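Local atomic coordinates of PKS (Streptomyces albus, PDB entry 4OQJ), a protein that probably catalyses decarboxylative chain extension on carrier-protein-bound acyl groups as a ketosynthase of the oxazolomycin polyketide synthase. Residues Gly666-Leu671 with Asp676-Thr681; Leu503-Arg508 with Val682-Glu687. All blocks are in the same frame, centred on the assembly; numbering follows the deposited sequence.

Interaction 1 (Gly666-Leu671 with Asp676-Thr681); sequences GLIGRL and DTVDWT
Leu-671 and Asp-676 bring the two backbones together near the end of helix 660-673. Their CA atoms are 5.2 Å apart. Asp-676 N donates to Leu-671 O at 2.9 Å, with an N-H...O angle of 160°. Farther along, the chains part, and the CA atoms of Ile-668 and Val-678 are 8.2 Å apart. Residues 676-679 run as an extended loop into helix 680-684. Asp-679 is the N-cap of that helix; its OD1 accepts a weak capping bond from Thr-681 N.

The side chains of Leu-671 and Asp-676 lie alongside each other and point the same way. Leu-671 CB is 3.6 Å from Asp-676 OD2, and Leu-671 CD1 also lies beside that oxygen. The carboxylate is turned this way because Asp-676 CG is anti to the backbone N (chi1 -166°). OD1 receives a weak bond from Thr-677 N and another bond from Thr-614 N. OD2 is hydrogen-bonded to Ser-613 OG.

Ile-668 makes the apolar half of the contact through one methyl, CG2. It meets Trp-680 CH2 obliquely at 4.0 Å and Val-678 CG2 at 4.2 Å. Val-678 uses its other branch on the indole: CG1 lies over the centre of one ring face, 3.5 Å above the plane. Leu-608 of helix 594-610 packs against both Ile-668 and Leu-671, and Leu-466 of strand 465-471 touches Ile-668 and Trp-680.

The contact thus has a polar end and an apolar end. The buried carboxylate of Asp-676 has hydrogen-bond partners on both oxygens, which would be expected to favour its charged form. The indole has Val-678 over one face and Ile-668 beside it, and Trp-672 and Phe-683 meet it edge-to-face. This packing probably limits its movement.

Interaction 2 (Leu503-Arg508 with Val682-Glu687); sequences LALGRR and VFHQGE
Ala-504 and Leu-505, at the end of helix 496-505, face His-684 of helix 680-684; the closest CA atoms, those of Leu-505 and His-684, are 8.9 Å apart, and no hydrogen bond joins the two segments.

The imidazole of His-684 carries the contact. Its CG is anti to the carbonyl carbon (chi1 -72°), which carries the ring toward the other helix. Ala-504 CB meets the ring at its edge, near the plane, 3.8 Å from His-684 NE2. Leu-505 comes obliquely, with its CG 4.3 Å from His-684 CD2.

The other ring nitrogen is held within its own segment. His-684 ND1 donates to Glu-687 OE2 at 2.9 Å, with an N-H...O angle of 163°. The carboxylate oxygen lies close to the imidazole plane and is met on its anti side, somewhat out of the carboxylate plane. This bond spans a type I beta turn from His-684 to Glu-687. Phe-683 CD2 lies 3.7 Å above one face of the imidazole, toward its rim. Together they would help to hold the ring with NE2 toward Ala-504. Glu-687 OE1 forms a salt bridge with Arg-465, so the carboxylate bridges the imidazole and Arg-465. Gln-501, one helical turn before Leu-505, touches both His-684 and Glu-687.

The contact joins the C-terminal end of helix 496-505 to helix 680-684 through Ala-504, Leu-505 and the imidazole. It is structural packing: a late part of the chain folds back onto the ketoacyl-synthetase C-terminal extension, consistent with the linker region that follows the ketosynthase in modular polyketide synthases.

Overall arrangement
Helix 680-684 is common to both contacts, whose centres are 11 Å apart. Interaction 1 brings it to helix 660-673, close by in sequence, whereas interaction 2 brings it to the distant helix 496-505. The two contacts form one packed region. Ile-668 CD1 is 3.4 Å from Phe-683 CE1. Leu-505 CD2 lies 3.6 Å from Trp-680 C, and Trp-680 also touches Ala-504. Trp-680 and Phe-683 meet edge-to-face. The contact centres lie about 25 Å (interaction 1) and 18 Å (interaction 2) from the centre of the chain. Neither contact includes the potassium-site residues Ser-292 and Lys-294.

Interaction 1 (Gly666-Leu671 with Asp676-Thr681)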
ATOM      1  N   GLY A 666      21.958  23.320 -35.756  1.00 21.38           N
ATOM      2  CA  GLY A 666      21.197  24.555 -35.853  1.00 23.57           C
ATOM      3  C   GLY A 666      19.936  24.390 -36.677  1.00 22.89           C
ATOM      4  O   GLY A 666      18.903  25.004 -36.389  1.00 22.26           O
ATOM      5  N   LEU A 667      20.035  23.559 -37.710  1.00 21.26           N
ATOM      6  CA  LEU A 667      18.902  23.203 -38.558  1.00 20.56           C
ATOM      7  C   LEU A 667      17.827  22.476 -37.752  1.00 19.43           C
ATOM      8  O   LEU A 667      16.648  22.844 -37.781  1.00 18.39           O
ATOM      9  CB  LEU A 667      19.397  22.333 -39.714  1.00 24.98           C
ATOM     10  CG  LEU A 667      18.420  21.801 -40.751  1.00 30.21           C
ATOM     11  CD1 LEU A 667      17.526  22.892 -41.287  1.00 32.24           C
ATOM     12  CD2 LEU A 667      19.220  21.175 -41.885  1.00 28.52           C
ATOM     13  N   ILE A 668      18.242  21.435 -37.033  1.00 20.53           N
ATOM     14  CA  ILE A 668      17.328  20.680 -36.181  1.00 22.87           C
ATOM     15  C   ILE A 668      16.673  21.610 -35.172  1.00 22.11           C
ATOM     16  O   ILE A 668      15.468  21.542 -34.937  1.00 21.96           O
ATOM     17  CB  ILE A 668      18.053  19.555 -35.430  1.00 25.18           C
ATOM     18  CG1 ILE A 668      18.572  18.520 -36.427  1.00 25.21           C
ATOM     19  CG2 ILE A 668      17.127  18.895 -34.412  1.00 28.46           C
ATOM     20  CD1 ILE A 668      19.472  17.475 -35.802  1.00 31.28           C
ATOM     21  N   GLY A 669      17.486  22.449 -34.547  1.00 22.04           N
ATOM     22  CA  GLY A 669      16.992  23.412 -33.579  1.00 25.25           C
ATOM     23  C   GLY A 669      15.946  24.342 -34.167  1.00 23.42           C
ATOM     24  O   GLY A 669      14.902  24.564 -33.563  1.00 26.83           O
ATOM     25  N   ARG A 670      16.201  24.866 -35.363  1.00 22.20           N
ATOM     26  CA  ARG A 670      15.258  25.786 -35.994  1.00 22.50           C
ATOM     27  C   ARG A 670      13.935  25.073 -36.259  1.00 22.44           C
ATOM     28  O   ARG A 670      12.867  25.612 -35.974  1.00 27.68           O
ATOM     29  CB  ARG A 670      15.834  26.358 -37.301  1.00 30.45           C
ATOM     30  CG  ARG A 670      15.567  27.842 -37.523  1.00 47.61           C
ATOM     31  CD  ARG A 670      14.098  28.113 -37.799  1.00 55.82           C
ATOM     32  N   LEU A 671      13.999  23.856 -36.792  1.00 20.31           N
ATOM     33  CA  LEU A 671      12.786  23.099 -37.083  1.00 18.31           C
ATOM     34  C   LEU A 671      12.038  22.753 -35.790  1.00 21.15           C
ATOM     35  O   LEU A 671      10.818  22.928 -35.686  1.00 19.76           O
ATOM     36  CB  LEU A 671      13.126  21.825 -37.858  1.00 18.62           C
ATOM     37  CG  LEU A 671      13.721  22.026 -39.259  1.00 24.59           C
ATOM     38  CD1 LEU A 671      14.209  20.711 -39.834  1.00 23.29           C
ATOM     39  CD2 LEU A 671      12.713  22.668 -40.192  1.00 28.70           C
ATOM     40  N   ASP A 676       8.445  21.251 -35.383  1.00 20.12           N
ATOM     41  CA  ASP A 676       8.708  20.012 -36.093  1.00 19.24           C
ATOM     42  C   ASP A 676       8.874  18.879 -35.083  1.00 22.20           C
ATOM     43  O   ASP A 676       9.204  19.102 -33.924  1.00 20.18           O
ATOM     44  CB  ASP A 676       9.958  20.135 -36.962  1.00 20.26           C
ATOM     45  CG  ASP A 676      10.096  19.002 -37.970  1.00 24.78           C
ATOM     46  OD1 ASP A 676       9.102  18.291 -38.220  1.00 24.87           O
ATOM     47  OD2 ASP A 676      11.207  18.836 -38.531  1.00 25.18           O
ATOM     48  N   THR A 677       8.655  17.658 -35.540  1.00 23.23           N
ATOM     49  CA  THR A 677       8.820  16.489 -34.696  1.00 24.26           C
ATOM     50  C   THR A 677      10.283  16.035 -34.699  1.00 27.32           C
ATOM     51  O   THR A 677      10.938  16.020 -35.746  1.00 29.49           O
ATOM     52  CB  THR A 677       7.917  15.359 -35.199  1.00 27.54           C
ATOM     53  OG1 THR A 677       8.152  15.148 -36.602  1.00 32.08           O
ATOM     54  CG2 THR A 677       6.461  15.737 -35.033  1.00 28.18           C
ATOM     55  N   VAL A 678      10.799  15.679 -33.531  1.00 23.92           N
ATOM     56  CA  VAL A 678      12.104  15.034 -33.429  1.00 20.24           C
ATOM     57  C   VAL A 678      11.991  13.862 -32.468  1.00 18.49           C
ATOM     58  O   VAL A 678      11.419  13.986 -31.394  1.00 19.35           O
ATOM     59  CB  VAL A 678      13.209  15.985 -32.931  1.00 22.38           C
ATOM     60  CG1 VAL A 678      14.529  15.233 -32.763  1.00 22.64           C
ATOM     61  CG2 VAL A 678      13.384  17.149 -33.873  1.00 22.42           C
ATOM     62  N   ASP A 679      12.536  12.724 -32.859  1.00 17.69           N
ATOM     63  CA  ASP A 679      12.588  11.593 -31.965  1.00 17.70           C
ATOM     64  C   ASP A 679      13.947  11.620 -31.299  1.00 17.14           C
ATOM     65  O   ASP A 679      14.929  11.135 -31.850  1.00 17.75           O
ATOM     66  CB  ASP A 679      12.357  10.279 -32.706  1.00 23.77           C
ATOM     67  CG  ASP A 679      12.225   9.101 -31.756  1.00 31.00           C
ATOM     68  OD1 ASP A 679      12.764   9.176 -30.626  1.00 28.34           O
ATOM     69  OD2 ASP A 679      11.580   8.104 -32.138  1.00 32.07           O
ATOM     70  N   TRP A 680      13.994  12.196 -30.106  1.00 17.20           N
ATOM     71  CA  TRP A 680      15.266  12.411 -29.431  1.00 16.69           C
ATOM     72  C   TRP A 680      15.912  11.101 -28.997  1.00 17.36           C
ATOM     73  O   TRP A 680      17.125  11.042 -28.828  1.00 19.83           O
ATOM     74  CB  TRP A 680      15.067  13.330 -28.238  1.00 18.98           C
ATOM     75  CG  TRP A 680      14.730  14.700 -28.659  1.00 19.77           C
ATOM     76  CD1 TRP A 680      13.535  15.325 -28.505  1.00 20.26           C
ATOM     77  CD2 TRP A 680      15.596  15.633 -29.327  1.00 21.27           C
ATOM     78  NE1 TRP A 680      13.602  16.597 -29.020  1.00 21.35           N
ATOM     79  CE2 TRP A 680      14.856  16.810 -29.537  1.00 22.44           C
ATOM     80  CE3 TRP A 680      16.926  15.585 -29.768  1.00 23.38           C
ATOM     81  CZ2 TRP A 680      15.393  17.933 -30.177  1.00 22.98           C
ATOM     82  CZ3 TRP A 680      17.463  16.705 -30.398  1.00 22.24           C
ATOM     83  CH2 TRP A 680      16.695  17.858 -30.599  1.00 21.47           C
ATOM     84  N   THR A 681      15.113  10.048 -28.840  1.00 21.19           N
ATOM     85  CA  THR A 681      15.669   8.738 -28.522  1.00 22.33           C
ATOM     86  C   THR A 681      16.491   8.230 -29.687  1.00 24.62           C
ATOM     87  O   THR A 681      17.626   7.768 -29.507  1.00 29.85           O
ATOM     88  CB  THR A 681      14.573   7.716 -28.166  1.00 25.26           C
ATOM     89  OG1 THR A 681      13.933   8.137 -26.965  1.00 23.04           O
ATOM     90  CG2 THR A 681      15.172   6.334 -27.937  1.00 27.96           C
TER

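Interaction 2 (Leu503-Arg508 with Val682-Glu687)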
ATOM      1  N   LEU A 503      18.202  17.296 -21.199  1.00 19.31           N
ATOM      2  CA  LEU A 503      17.215  18.279 -21.620  1.00 17.31           C
ATOM      3  C   LEU A 503      16.307  17.743 -22.732  1.00 15.57           C
ATOM      4  O   LEU A 503      15.120  18.058 -22.762  1.00 16.53           O
ATOM      5  CB  LEU A 503      17.914  19.545 -22.084  1.00 17.02           C
ATOM      6  CG  LEU A 503      18.546  20.447 -21.015  1.00 22.32           C
ATOM      7  CD1 LEU A 503      19.368  21.533 -21.694  1.00 24.65           C
ATOM      8  CD2 LEU A 503      17.492  21.074 -20.114  1.00 22.29           C
ATOM      9  N   ALA A 504      16.878  16.958 -23.648  1.00 14.15           N
ATOM     10  CA  ALA A 504      16.162  16.444 -24.805  1.00 14.35           C
ATOM     11  C   ALA A 504      15.263  15.270 -24.451  1.00 13.50           C
ATOM     12  O   ALA A 504      14.172  15.134 -24.996  1.00 13.84           O
ATOM     13  CB  ALA A 504      17.160  16.016 -25.905  1.00 15.23           C
ATOM     14  N   LEU A 505      15.742  14.418 -23.544  1.00 15.62           N
ATOM     15  CA  LEU A 505      15.073  13.158 -23.224  1.00 14.18           C
ATOM     16  C   LEU A 505      14.286  13.215 -21.928  1.00 15.70           C
ATOM     17  O   LEU A 505      13.375  12.419 -21.718  1.00 19.36           O
ATOM     18  CB  LEU A 505      16.099  12.033 -23.124  1.00 18.32           C
ATOM     19  CG  LEU A 505      16.881  11.704 -24.400  1.00 22.61           C
ATOM     20  CD1 LEU A 505      18.085  10.865 -24.030  1.00 22.97           C
ATOM     21  CD2 LEU A 505      16.008  10.977 -25.420  1.00 23.61           C
ATOM     22  N   GLY A 506      14.614  14.173 -21.074  1.00 16.76           N
ATOM     23  CA  GLY A 506      14.172  14.141 -19.687  1.00 17.58           C
ATOM     24  C   GLY A 506      13.312  15.308 -19.270  1.00 16.17           C
ATOM     25  O   GLY A 506      13.137  15.551 -18.075  1.00 16.51           O
ATOM     26  N   ARG A 507      12.750  16.012 -20.252  1.00 15.68           N
ATOM     27  CA  ARG A 507      11.914  17.183 -19.990  1.00 14.18           C
ATOM     28  C   ARG A 507      10.636  17.094 -20.812  1.00 16.84           C
ATOM     29  O   ARG A 507      10.667  16.663 -21.960  1.00 16.81           O
ATOM     30  CB  ARG A 507      12.681  18.466 -20.321  1.00 16.94           C
ATOM     31  CG  ARG A 507      13.825  18.766 -19.366  1.00 19.86           C
ATOM     32  CD  ARG A 507      13.273  19.220 -18.024  1.00 20.72           C
ATOM     33  NE  ARG A 507      14.291  19.538 -17.022  1.00 20.32           N
ATOM     34  CZ  ARG A 507      14.966  18.632 -16.322  1.00 21.25           C
ATOM     35  NH1 ARG A 507      14.779  17.333 -16.545  1.00 19.56           N
ATOM     36  NH2 ARG A 507      15.839  19.025 -15.403  1.00 19.38           N
ATOM     37  N   ARG A 508       9.505  17.484 -20.234  1.00 14.31           N
ATOM     38  CA  ARG A 508       8.248  17.439 -20.969  1.00 14.95           C
ATOM     39  C   ARG A 508       8.341  18.301 -22.241  1.00 14.09           C
ATOM     40  O   ARG A 508       8.905  19.385 -22.211  1.00 14.26           O
ATOM     41  CB  ARG A 508       7.094  17.920 -20.098  1.00 16.37           C
ATOM     42  CG  ARG A 508       5.746  17.775 -20.785  1.00 14.54           C
ATOM     43  CD  ARG A 508       4.604  18.060 -19.843  1.00 15.55           C
ATOM     44  NE  ARG A 508       4.334  16.932 -18.950  1.00 15.50           N
ATOM     45  CZ  ARG A 508       3.217  16.805 -18.246  1.00 16.17           C
ATOM     46  NH1 ARG A 508       2.271  17.732 -18.319  1.00 15.84           N
ATOM     47  NH2 ARG A 508       3.040  15.748 -17.478  1.00 16.46           N
ATOM     48  N   VAL A 682      15.942   8.335 -30.891  1.00 24.01           N
ATOM     49  CA  VAL A 682      16.698   7.935 -32.074  1.00 24.65           C
ATOM     50  C   VAL A 682      17.898   8.863 -32.268  1.00 21.86           C
ATOM     51  O   VAL A 682      18.993   8.427 -32.626  1.00 22.44           O
ATOM     52  CB  VAL A 682      15.826   7.949 -33.348  1.00 31.69           C
ATOM     53  CG1 VAL A 682      16.663   7.570 -34.569  1.00 30.76           C
ATOM     54  CG2 VAL A 682      14.659   6.986 -33.198  1.00 40.45           C
ATOM     55  N   PHE A 683      17.691  10.152 -32.039  1.00 21.84           N
ATOM     56  CA  PHE A 683      18.762  11.119 -32.220  1.00 21.47           C
ATOM     57  C   PHE A 683      20.002  10.795 -31.375  1.00 25.35           C
ATOM     58  O   PHE A 683      21.132  10.973 -31.837  1.00 23.69           O
ATOM     59  CB  PHE A 683      18.263  12.514 -31.871  1.00 16.66           C
ATOM     60  CG  PHE A 683      19.251  13.591 -32.159  1.00 20.96           C
ATOM     61  CD1 PHE A 683      19.507  13.978 -33.468  1.00 22.78           C
ATOM     62  CD2 PHE A 683      19.924  14.219 -31.130  1.00 23.91           C
ATOM     63  CE1 PHE A 683      20.417  14.976 -33.742  1.00 21.43           C
ATOM     64  CE2 PHE A 683      20.843  15.228 -31.400  1.00 26.36           C
ATOM     65  CZ  PHE A 683      21.083  15.603 -32.706  1.00 24.40           C
ATOM     66  N   HIS A 684      19.782  10.333 -30.142  1.00 26.54           N
ATOM     67  CA  HIS A 684      20.879  10.046 -29.201  1.00 28.66           C
ATOM     68  C   HIS A 684      21.297   8.565 -29.156  1.00 34.12           C
ATOM     69  O   HIS A 684      22.167   8.194 -28.368  1.00 36.82           O
ATOM     70  CB  HIS A 684      20.485  10.518 -27.795  1.00 25.52           C
ATOM     71  CG  HIS A 684      20.484  12.006 -27.643  1.00 22.70           C
ATOM     72  ND1 HIS A 684      21.648  12.750 -27.603  1.00 27.89           N
ATOM     73  CD2 HIS A 684      19.470  12.899 -27.559  1.00 19.71           C
ATOM     74  CE1 HIS A 684      21.346  14.030 -27.484  1.00 30.76           C
ATOM     75  NE2 HIS A 684      20.029  14.148 -27.461  1.00 25.85           N
ATOM     76  N   GLN A 685      20.684   7.739 -30.004  1.00 38.75           N
ATOM     77  CA  GLN A 685      21.004   6.304 -30.134  1.00 43.46           C
ATOM     78  C   GLN A 685      22.480   5.920 -30.028  1.00 46.98           C
ATOM     79  O   GLN A 685      22.869   5.120 -29.177  1.00 58.61           O
ATOM     80  CB  GLN A 685      20.524   5.793 -31.491  1.00 47.13           C
ATOM     81  CG  GLN A 685      19.303   4.937 -31.465  1.00 46.63           C
ATOM     82  CD  GLN A 685      18.803   4.634 -32.869  1.00 48.30           C
ATOM     83  OE1 GLN A 685      19.501   4.876 -33.860  1.00 50.27           O
ATOM     84  NE2 GLN A 685      17.589   4.108 -32.961  1.00 51.59           N
ATOM     85  N   GLY A 686      23.289   6.474 -30.927  1.00 41.69           N
ATOM     86  CA  GLY A 686      24.650   6.007 -31.117  1.00 51.95           C
ATOM     87  C   GLY A 686      25.631   6.301 -29.996  1.00 57.29           C
ATOM     88  O   GLY A 686      26.834   6.057 -30.148  1.00 55.38           O
ATOM     89  N   GLU A 687      25.131   6.819 -28.875  1.00 50.61           N
ATOM     90  CA  GLU A 687      25.995   7.224 -27.777  1.00 46.10           C
ATOM     91  C   GLU A 687      25.417   6.806 -26.431  1.00 39.40           C
ATOM     92  O   GLU A 687      24.211   6.610 -26.302  1.00 37.29           O
ATOM     93  CB  GLU A 687      26.230   8.740 -27.808  1.00 52.53           C
ATOM     94  CG  GLU A 687      24.968   9.588 -27.961  1.00 61.82           C
ATOM     95  CD  GLU A 687      25.277  11.075 -28.078  1.00 67.41           C
ATOM     96  OE1 GLU A 687      26.466  11.450 -27.956  1.00 68.75           O
ATOM     97  OE2 GLU A 687      24.336  11.867 -28.295  1.00 66.79           O
TER